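Local coordinates for molybdenum cofactor biosynthesis protein (Pyrococcus furiosus, PDB 1XI8) that probably inserts molybdenum into molybdopterin during molybdenum cofactor biosynthesis, at residues Glu33-Pro38 and Val184-Lys189; Glu49-Ser54 and Ala174-Leu179; Arg229-Pro234 and Val326-Tyr331. All blocks are in the same frame, centred on the assembly; numbering follows the deposited sequence.

Contact 1 of 3, residues Glu33-Pro38 and Val184-Lys189; sequences EVEYVP and VPVKVK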
loop_
_atom_site.group_PDB
_atom_site.type_symbol
_atom_site.label_atom_id
_atom_site.label_comp_id
_atom_site.label_asym_id
_atom_site.label_seq_id
_atom_site.Cartn_x
_atom_site.Cartn_y
_atom_site.Cartn_z
ATOM N N GLU A 33 -14.616 -1.806 -19.745
ATOM C CA GLU A 33 -15.197 -0.493 -19.668
ATOM C C GLU A 33 -14.193 0.489 -19.092
ATOM O O GLU A 33 -13.620 0.245 -18.020
ATOM C CB GLU A 33 -16.431 -0.521 -18.785
ATOM C CG GLU A 33 -17.488 -1.525 -19.231
ATOM C CD GLU A 33 -18.859 -0.879 -19.338
ATOM O OE1 GLU A 33 -18.922 0.378 -19.489
ATOM O OE2 GLU A 33 -19.870 -1.623 -19.274
ATOM N N VAL A 34 -13.991 1.610 -19.787
ATOM C CA VAL A 34 -13.003 2.586 -19.350
ATOM C C VAL A 34 -13.638 3.930 -18.980
ATOM O O VAL A 34 -14.700 4.281 -19.491
ATOM C CB VAL A 34 -11.903 2.791 -20.438
ATOM C CG1 VAL A 34 -11.477 1.446 -21.035
ATOM C CG2 VAL A 34 -12.410 3.690 -21.552
ATOM N N GLU A 35 -12.992 4.670 -18.078
ATOM C CA GLU A 35 -13.333 6.080 -17.817
ATOM C C GLU A 35 -12.066 6.946 -17.814
ATOM O O GLU A 35 -10.982 6.487 -17.438
ATOM C CB GLU A 35 -14.126 6.268 -16.512
ATOM C CG GLU A 35 -13.620 5.458 -15.311
ATOM C CD GLU A 35 -14.414 5.737 -14.020
ATOM O OE1 GLU A 35 -14.034 6.664 -13.265
ATOM O OE2 GLU A 35 -15.412 5.017 -13.753
ATOM N N TYR A 36 -12.210 8.196 -18.244
ATOM C CA TYR A 36 -11.095 9.130 -18.280
ATOM C C TYR A 36 -11.162 10.043 -17.072
ATOM O O TYR A 36 -12.176 10.698 -16.829
ATOM C CB TYR A 36 -11.093 9.926 -19.591
ATOM C CG TYR A 36 -10.670 9.094 -20.775
ATOM C CD1 TYR A 36 -11.595 8.315 -21.469
ATOM C CD2 TYR A 36 -9.341 9.068 -21.192
ATOM C CE1 TYR A 36 -11.209 7.537 -22.558
ATOM C CE2 TYR A 36 -8.940 8.296 -22.284
ATOM C CZ TYR A 36 -9.880 7.534 -22.958
ATOM O OH TYR A 36 -9.503 6.771 -24.032
ATOM N N VAL A 37 -10.081 10.062 -16.300
ATOM C CA VAL A 37 -10.042 10.827 -15.058
ATOM C C VAL A 37 -8.793 11.678 -15.008
ATOM O O VAL A 37 -7.737 11.258 -15.481
ATOM C CB VAL A 37 -10.080 9.915 -13.790
ATOM C CG1 VAL A 37 -11.294 8.978 -13.815
ATOM C CG2 VAL A 37 -8.801 9.130 -13.650
ATOM N N PRO A 38 -8.909 12.886 -14.436
ATOM C CA PRO A 38 -7.742 13.769 -14.330
ATOM C C PRO A 38 -6.617 13.091 -13.557
ATOM O O PRO A 38 -6.856 12.143 -12.808
ATOM C CB PRO A 38 -8.283 14.986 -13.567
ATOM C CG PRO A 38 -9.779 14.961 -13.819
ATOM C CD PRO A 38 -10.129 13.498 -13.872
ATOM N N VAL A 184 -6.430 10.329 -17.919
ATOM C CA VAL A 184 -5.919 8.969 -18.017
ATOM C C VAL A 184 -7.030 7.945 -18.178
ATOM O O VAL A 184 -7.970 7.934 -17.384
ATOM C CB VAL A 184 -5.138 8.578 -16.765
ATOM C CG1 VAL A 184 -4.278 7.376 -17.053
ATOM C CG2 VAL A 184 -4.282 9.737 -16.285
ATOM N N PRO A 185 -6.921 7.074 -19.202
ATOM C CA PRO A 185 -7.900 6.002 -19.341
ATOM C C PRO A 185 -7.706 4.945 -18.249
ATOM O O PRO A 185 -6.733 4.187 -18.269
ATOM C CB PRO A 185 -7.605 5.421 -20.728
ATOM C CG PRO A 185 -6.174 5.766 -20.990
ATOM C CD PRO A 185 -5.898 7.049 -20.264
ATOM N N VAL A 186 -8.624 4.909 -17.293
ATOM C CA VAL A 186 -8.570 3.919 -16.213
ATOM C C VAL A 186 -9.777 2.979 -16.285
ATOM O O VAL A 186 -10.790 3.301 -16.905
ATOM C CB VAL A 186 -8.469 4.592 -14.808
ATOM C CG1 VAL A 186 -7.167 5.351 -14.685
ATOM C CG2 VAL A 186 -9.647 5.519 -14.546
ATOM N N LYS A 187 -9.657 1.814 -15.661
ATOM C CA LYS A 187 -10.765 0.862 -15.621
ATOM C C LYS A 187 -11.837 1.344 -14.677
ATOM O O LYS A 187 -11.529 1.863 -13.607
ATOM C CB LYS A 187 -10.275 -0.496 -15.165
ATOM C CG LYS A 187 -9.380 -1.167 -16.160
ATOM C CD LYS A 187 -10.166 -2.049 -17.117
ATOM C CE LYS A 187 -9.252 -2.617 -18.193
ATOM N NZ LYS A 187 -9.719 -3.899 -18.762
ATOM N N VAL A 188 -13.093 1.189 -15.079
ATOM C CA VAL A 188 -14.207 1.509 -14.201
ATOM C C VAL A 188 -14.185 0.468 -13.098
ATOM O O VAL A 188 -14.166 -0.735 -13.383
ATOM C CB VAL A 188 -15.565 1.446 -14.935
ATOM C CG1 VAL A 188 -16.692 1.822 -13.990
ATOM C CG2 VAL A 188 -15.561 2.338 -16.211
ATOM N N LYS A 189 -14.157 0.921 -11.848
ATOM C CA LYS A 189 -14.070 0.007 -10.718
ATOM C C LYS A 189 -15.199 -1.029 -10.772
ATOM O O LYS A 189 -16.357 -0.663 -10.960
ATOM C CB LYS A 189 -14.109 0.781 -9.390
ATOM C CG LYS A 189 -12.857 1.628 -9.087
ATOM C CD LYS A 189 -12.919 2.308 -7.691
ATOM C CE LYS A 189 -11.536 2.734 -7.222
ATOM N NZ LYS A 189 -11.517 3.600 -6.008
#
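Strand 34-38 runs against strand 184-187 as a twisted antiparallel pair, the axes of the two segments approaching to 4.5 Å with an angle of 134° between their directions. In this two-stranded antiparallel sheet E35 and V186 form a hydrogen-bonded pair in which each N-H meets the other's carbonyl: E35 N to V186 O is 2.8 Å, and V186 N to E35 O is also 2.8 Å. V37 and V184 form the next such pair, and beyond V34 the backbone link is prolonged by a nearly straight bond (176° at the hydrogen) from V188 N to E33 O, 3.1 Å. P185, with no N-H to give, sits at the non-hydrogen-bonded pair with Y36, and its carbonyl accepts a backbone hydrogen bond from A48. Y36 lays its ring over the proline, whose CA lies under one face toward the rim; Y36 CE2 reaches P185 CB at 3.5 Å. The other face of the sheet carries E35, V37, V184 and V186, with V37 CG2 against V186 CG2 at 3.8 Å. K187 points away from strand 34-38, and its ammonium bridges to E30 and E32 and bonds to I31 O, tying the strand to the residues just before E33. E35 holds CG between its backbone N and carbonyl carbon (chi1 43°), then extends, crossing V188 at about a right angle. Its OE1 makes a weak, long ion pair with R45, while OE2 rests on the valine, 3.5 Å from V188 CG1.

Contact 2 of 3, residues Glu49-Ser54 and Ala174-Leu179; sequences EDIVAS and ALLKAL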
loop_
_atom_site.group_PDB
_atom_site.type_symbol
_atom_site.label_atom_id
_atom_site.label_comp_id
_atom_site.label_asym_id
_atom_site.label_seq_id
_atom_site.Cartn_x
_atom_site.Cartn_y
_atom_site.Cartn_z
ATOM N N GLU A 49 -5.169 0.703 -20.724
ATOM C CA GLU A 49 -4.566 0.372 -21.999
ATOM C C GLU A 49 -3.117 0.793 -22.029
ATOM O O GLU A 49 -2.733 1.739 -21.341
ATOM C CB GLU A 49 -5.319 1.052 -23.148
ATOM C CG GLU A 49 -5.189 2.559 -23.176
ATOM C CD GLU A 49 -5.972 3.203 -24.311
ATOM O OE1 GLU A 49 -5.655 4.351 -24.667
ATOM O OE2 GLU A 49 -6.905 2.562 -24.853
ATOM N N ASP A 50 -2.316 0.080 -22.819
ATOM C CA ASP A 50 -0.926 0.450 -23.031
ATOM C C ASP A 50 -0.878 1.886 -23.477
ATOM O O ASP A 50 -1.655 2.299 -24.323
ATOM C CB ASP A 50 -0.287 -0.423 -24.106
ATOM C CG ASP A 50 0.162 -1.764 -23.572
ATOM O OD1 ASP A 50 0.604 -2.601 -24.383
ATOM O OD2 ASP A 50 0.083 -1.992 -22.339
ATOM N N ILE A 51 0.024 2.657 -22.900
ATOM C CA ILE A 51 0.212 4.022 -23.359
ATOM C C ILE A 51 1.488 4.120 -24.180
ATOM O O ILE A 51 2.571 3.766 -23.714
ATOM C CB ILE A 51 0.162 5.026 -22.202
ATOM C CG1 ILE A 51 -1.315 5.307 -21.900
ATOM C CG2 ILE A 51 0.897 6.312 -22.570
ATOM C CD1 ILE A 51 -1.579 6.051 -20.636
ATOM N N VAL A 52 1.342 4.577 -25.420
ATOM C CA VAL A 52 2.478 4.712 -26.308
ATOM C C VAL A 52 2.850 6.185 -26.329
ATOM O O VAL A 52 1.977 7.047 -26.341
ATOM C CB VAL A 52 2.179 4.177 -27.738
ATOM C CG1 VAL A 52 1.586 2.776 -27.677
ATOM C CG2 VAL A 52 1.235 5.104 -28.472
ATOM N N ALA A 53 4.146 6.477 -26.321
ATOM C CA ALA A 53 4.594 7.855 -26.249
ATOM C C ALA A 53 4.466 8.537 -27.609
ATOM O O ALA A 53 4.859 7.970 -28.630
ATOM C CB ALA A 53 6.026 7.907 -25.746
ATOM N N SER A 54 3.909 9.744 -27.623
ATOM C CA SER A 54 3.869 10.558 -28.831
ATOM C C SER A 54 5.126 11.457 -28.960
ATOM O O SER A 54 5.330 12.114 -29.998
ATOM C CB SER A 54 2.597 11.415 -28.862
ATOM O OG SER A 54 1.431 10.604 -28.871
ATOM N N ALA A 174 3.581 11.131 -13.005
ATOM C CA ALA A 174 4.579 12.071 -13.474
ATOM C C ALA A 174 4.961 11.785 -14.926
ATOM O O ALA A 174 5.192 12.715 -15.696
ATOM C CB ALA A 174 5.802 12.041 -12.577
ATOM N N LEU A 175 5.023 10.515 -15.306
ATOM C CA LEU A 175 5.352 10.193 -16.686
ATOM C C LEU A 175 4.195 10.572 -17.619
ATOM O O LEU A 175 4.417 11.091 -18.720
ATOM C CB LEU A 175 5.755 8.729 -16.850
ATOM C CG LEU A 175 6.239 8.316 -18.246
ATOM C CD1 LEU A 175 7.308 9.272 -18.779
ATOM C CD2 LEU A 175 6.747 6.895 -18.249
ATOM N N LEU A 176 2.965 10.336 -17.171
ATOM C CA LEU A 176 1.795 10.725 -17.940
ATOM C C LEU A 176 1.767 12.235 -18.205
ATOM O O LEU A 176 1.471 12.672 -19.328
ATOM C CB LEU A 176 0.517 10.255 -17.240
ATOM C CG LEU A 176 0.375 8.731 -17.259
ATOM C CD1 LEU A 176 -0.740 8.230 -16.378
ATOM C CD2 LEU A 176 0.171 8.264 -18.683
ATOM N N LYS A 177 2.077 13.037 -17.188
ATOM C CA LYS A 177 2.122 14.491 -17.371
ATOM C C LYS A 177 3.152 14.853 -18.427
ATOM O O LYS A 177 2.913 15.705 -19.263
ATOM C CB LYS A 177 2.457 15.208 -16.066
ATOM C CG LYS A 177 2.305 16.725 -16.123
ATOM C CD LYS A 177 0.836 17.123 -16.024
ATOM C CE LYS A 177 0.636 18.623 -16.197
ATOM N NZ LYS A 177 -0.827 18.975 -16.203
ATOM N N ALA A 178 4.302 14.189 -18.386
ATOM C CA ALA A 178 5.376 14.452 -19.335
ATOM C C ALA A 178 4.915 14.157 -20.753
ATOM O O ALA A 178 5.314 14.851 -21.695
ATOM C CB ALA A 178 6.591 13.614 -18.998
ATOM N N LEU A 179 4.074 13.128 -20.886
ATOM C CA LEU A 179 3.559 12.695 -22.179
ATOM C C LEU A 179 2.332 13.477 -22.633
ATOM O O LEU A 179 1.881 13.313 -23.758
ATOM C CB LEU A 179 3.257 11.205 -22.154
ATOM C CG LEU A 179 4.507 10.337 -22.164
ATOM C CD1 LEU A 179 4.089 8.907 -22.023
ATOM C CD2 LEU A 179 5.313 10.550 -23.455
#
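The backbone N of L179 is gripped by two carbonyls near the end of helix 170-179: it donates to L175 O at 3.0 Å and, weakly, to L176 O at 3.1 Å, while the leucine's side chain turns toward I51 and A53. Here, in the MoeA N-terminal region, the helix packs on the two-stranded sheet of 51-52 and 160-162. Everything that passes between the two segments is apolar. L179 uses both methyls: CD2 packs on A53 CB at 3.6 Å, and CD1 lies more loosely, 4.1 Å from I51 CG2, the two side chains sliding past each other in opposite directions. One helical turn earlier L176 comes in crosswise, its CD2 meeting I51 CD1 at 3.4 Å. The isoleucine reaches both leucines because its branches diverge: CG2 stands anti to the backbone N and faces L179, whereas CG1 (chi1 -82°) lies beside that N and carries CD1 across to L176. Strand 160-162 continues the same patch, with A161 against L179 and L162 against L176. The helix residues A174, L175, K177 and A178 are met by the second subunit. Between these two segments the contact is methyl packing without a hydrogen bond, while the backbones of I51 and A53 are engaged in bonding to the 158-162 region.

Contact 3 of 3, residues Arg229-Pro234 and Val326-Tyr331; sequences RYFGEP and VGAKDY
A Schellman motif closes helix 307-326 just where V326 meets F231: G327, with positive phi, is the C-prime residue, A328 N turns back to A323 O, and the chain then passes A328 over the F231 ring and Y331 at its edge. At the base of the phenylalanine F231 CB packs on V326 CG2 at 3.8 Å, the two side chains crossing at about a right angle. Farther out A328 lays its methyl over one face, a CH-pi contact with A328 CB 4.0 Å from the F231 ring centroid and 22° off the normal, displaced toward the rim. The end of the ring is met in its own plane by Y331, whose CB stands 3.6 Å from F231 CZ. That CB points at the phenylalanine from the backbone; chi1 of 56° then sends the phenol on to H320 ND1, to which its OH is hydrogen-bonded. Y230, the first residue beyond helix 219-229, presents its ring edge to Y331 O, with CE1 at 4.0 Å. The phenylalanine therefore joins the end of helix 219-229 to that of helix 307-326 and the loop after it by van der Waals and CH-pi contact, without a hydrogen bond between the segments, while Y331 OH bonds back to helix 307-326 and Y230 OH to O of the C-terminal Y403.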
loop_
_atom_site.group_PDB
_atom_site.type_symbol
_atom_site.label_atom_id
_atom_site.label_comp_id
_atom_site.label_asym_id
_atom_site.label_seq_id
_atom_site.Cartn_x
_atom_site.Cartn_y
_atom_site.Cartn_z
ATOM N N ARG A 229 -9.463 -1.353 -0.992
ATOM C CA ARG A 229 -8.023 -1.536 -1.106
ATOM C C ARG A 229 -7.664 -2.303 -2.370
ATOM O O ARG A 229 -6.580 -2.116 -2.930
ATOM C CB ARG A 229 -7.474 -2.259 0.129
ATOM C CG ARG A 229 -6.011 -2.663 0.038
ATOM C CD ARG A 229 -5.454 -3.117 1.386
ATOM N NE ARG A 229 -4.046 -3.513 1.292
ATOM C CZ ARG A 229 -3.009 -2.673 1.327
ATOM N NH1 ARG A 229 -3.188 -1.362 1.456
ATOM N NH2 ARG A 229 -1.776 -3.146 1.230
ATOM N N TYR A 230 -8.570 -3.162 -2.822
ATOM C CA TYR A 230 -8.285 -3.992 -3.996
ATOM C C TYR A 230 -9.199 -3.763 -5.197
ATOM O O TYR A 230 -9.870 -4.674 -5.669
ATOM C CB TYR A 230 -8.180 -5.483 -3.621
ATOM C CG TYR A 230 -6.927 -5.762 -2.832
ATOM C CD1 TYR A 230 -5.696 -5.866 -3.463
ATOM C CD2 TYR A 230 -6.971 -5.884 -1.453
ATOM C CE1 TYR A 230 -4.541 -6.102 -2.748
ATOM C CE2 TYR A 230 -5.826 -6.119 -0.725
ATOM C CZ TYR A 230 -4.613 -6.226 -1.374
ATOM O OH TYR A 230 -3.478 -6.466 -0.633
ATOM N N PHE A 231 -9.191 -2.518 -5.665
ATOM C CA PHE A 231 -9.679 -2.112 -6.988
ATOM C C PHE A 231 -11.177 -1.913 -7.180
ATOM O O PHE A 231 -11.587 -1.283 -8.143
ATOM C CB PHE A 231 -9.105 -3.033 -8.069
ATOM C CG PHE A 231 -7.670 -3.375 -7.844
ATOM C CD1 PHE A 231 -6.714 -2.383 -7.800
ATOM C CD2 PHE A 231 -7.274 -4.688 -7.658
ATOM C CE1 PHE A 231 -5.390 -2.698 -7.578
ATOM C CE2 PHE A 231 -5.953 -5.007 -7.437
ATOM C CZ PHE A 231 -5.012 -4.015 -7.400
ATOM N N GLY A 232 -11.994 -2.429 -6.272
ATOM C CA GLY A 232 -13.445 -2.338 -6.432
ATOM C C GLY A 232 -14.149 -1.176 -5.747
ATOM O O GLY A 232 -13.545 -0.397 -5.019
ATOM N N GLU A 233 -15.447 -1.060 -6.012
ATOM C CA GLU A 233 -16.298 -0.077 -5.364
ATOM C C GLU A 233 -17.319 -0.831 -4.510
ATOM O O GLU A 233 -18.156 -1.560 -5.040
ATOM C CB GLU A 233 -16.992 0.807 -6.405
ATOM C CG GLU A 233 -18.028 1.780 -5.814
ATOM C CD GLU A 233 -18.652 2.719 -6.849
ATOM O OE1 GLU A 233 -18.245 2.674 -8.042
ATOM O OE2 GLU A 233 -19.552 3.509 -6.465
ATOM N N PRO A 234 -17.245 -0.683 -3.186
ATOM C CA PRO A 234 -18.185 -1.412 -2.341
ATOM C C PRO A 234 -19.581 -0.780 -2.311
ATOM O O PRO A 234 -19.725 0.436 -2.279
ATOM C CB PRO A 234 -17.535 -1.362 -0.955
ATOM C CG PRO A 234 -16.655 -0.182 -0.982
ATOM C CD PRO A 234 -16.308 0.143 -2.409
ATOM N N VAL A 326 -10.337 -6.244 -13.190
ATOM C CA VAL A 326 -9.776 -4.970 -13.618
ATOM C C VAL A 326 -8.505 -5.149 -14.437
ATOM O O VAL A 326 -8.029 -4.203 -15.058
ATOM C CB VAL A 326 -9.491 -4.024 -12.434
ATOM C CG1 VAL A 326 -10.770 -3.661 -11.751
ATOM C CG2 VAL A 326 -8.496 -4.654 -11.441
ATOM N N GLY A 327 -7.966 -6.364 -14.442
ATOM C CA GLY A 327 -6.723 -6.653 -15.154
ATOM C C GLY A 327 -5.498 -6.032 -14.497
ATOM O O GLY A 327 -4.594 -5.564 -15.185
ATOM N N ALA A 328 -5.464 -6.032 -13.167
ATOM C CA ALA A 328 -4.349 -5.446 -12.429
ATOM C C ALA A 328 -3.109 -6.329 -12.404
ATOM O O ALA A 328 -3.199 -7.537 -12.178
ATOM C CB ALA A 328 -4.770 -5.092 -11.007
ATOM N N LYS A 329 -1.956 -5.705 -12.636
ATOM C CA LYS A 329 -0.653 -6.364 -12.594
ATOM C C LYS A 329 0.112 -6.014 -11.305
ATOM O O LYS A 329 -0.002 -4.901 -10.781
ATOM C CB LYS A 329 0.182 -5.953 -13.817
ATOM C CG LYS A 329 0.141 -6.900 -15.030
ATOM C CD LYS A 329 -1.263 -7.203 -15.576
ATOM C CE LYS A 329 -1.171 -8.133 -16.816
ATOM N NZ LYS A 329 -2.455 -8.832 -17.186
ATOM N N ASP A 330 0.877 -6.972 -10.789
ATOM C CA ASP A 330 1.746 -6.740 -9.631
ATOM C C ASP A 330 1.032 -6.175 -8.404
ATOM O O ASP A 330 1.479 -5.185 -7.828
ATOM C CB ASP A 330 2.886 -5.785 -10.011
ATOM C CG ASP A 330 3.827 -6.380 -11.042
ATOM O OD1 ASP A 330 4.463 -5.604 -11.779
ATOM O OD2 ASP A 330 3.936 -7.617 -11.116
ATOM N N TYR A 331 -0.062 -6.809 -8.001
ATOM C CA TYR A 331 -0.859 -6.316 -6.880
ATOM C C TYR A 331 -0.479 -6.996 -5.575
ATOM O O TYR A 331 -1.063 -6.701 -4.530
ATOM C CB TYR A 331 -2.355 -6.500 -7.161
ATOM C CG TYR A 331 -2.766 -7.916 -7.478
ATOM C CD1 TYR A 331 -3.366 -8.718 -6.510
ATOM C CD2 TYR A 331 -2.557 -8.459 -8.747
ATOM C CE1 TYR A 331 -3.741 -10.010 -6.789
ATOM C CE2 TYR A 331 -2.932 -9.758 -9.039
ATOM C CZ TYR A 331 -3.522 -10.526 -8.053
ATOM O OH TYR A 331 -3.902 -11.820 -8.329
#

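In the fold
Contact 1 is the middle of the three, its centre about 15 Å from that of contact 2 and about 13 Å from that of contact 3, while contacts 2 and 3 are about 21 Å apart by centres and about 8 Å by nearest atoms. V184 CG1 packs on L176 CD1 at 3.7 Å, so the helix of contact 2 leans on the sheet of contact 1; along the chain, contact 2 is nested inside the loop that contact 1 closes. Toward contact 3, K187 CG approaches V326 O at 3.5 Å and K189 CG approaches F231 O at 3.3 Å. The chain leaves strand 183-187 through K189 for strand 191-196, the neighbour of strand 233-239.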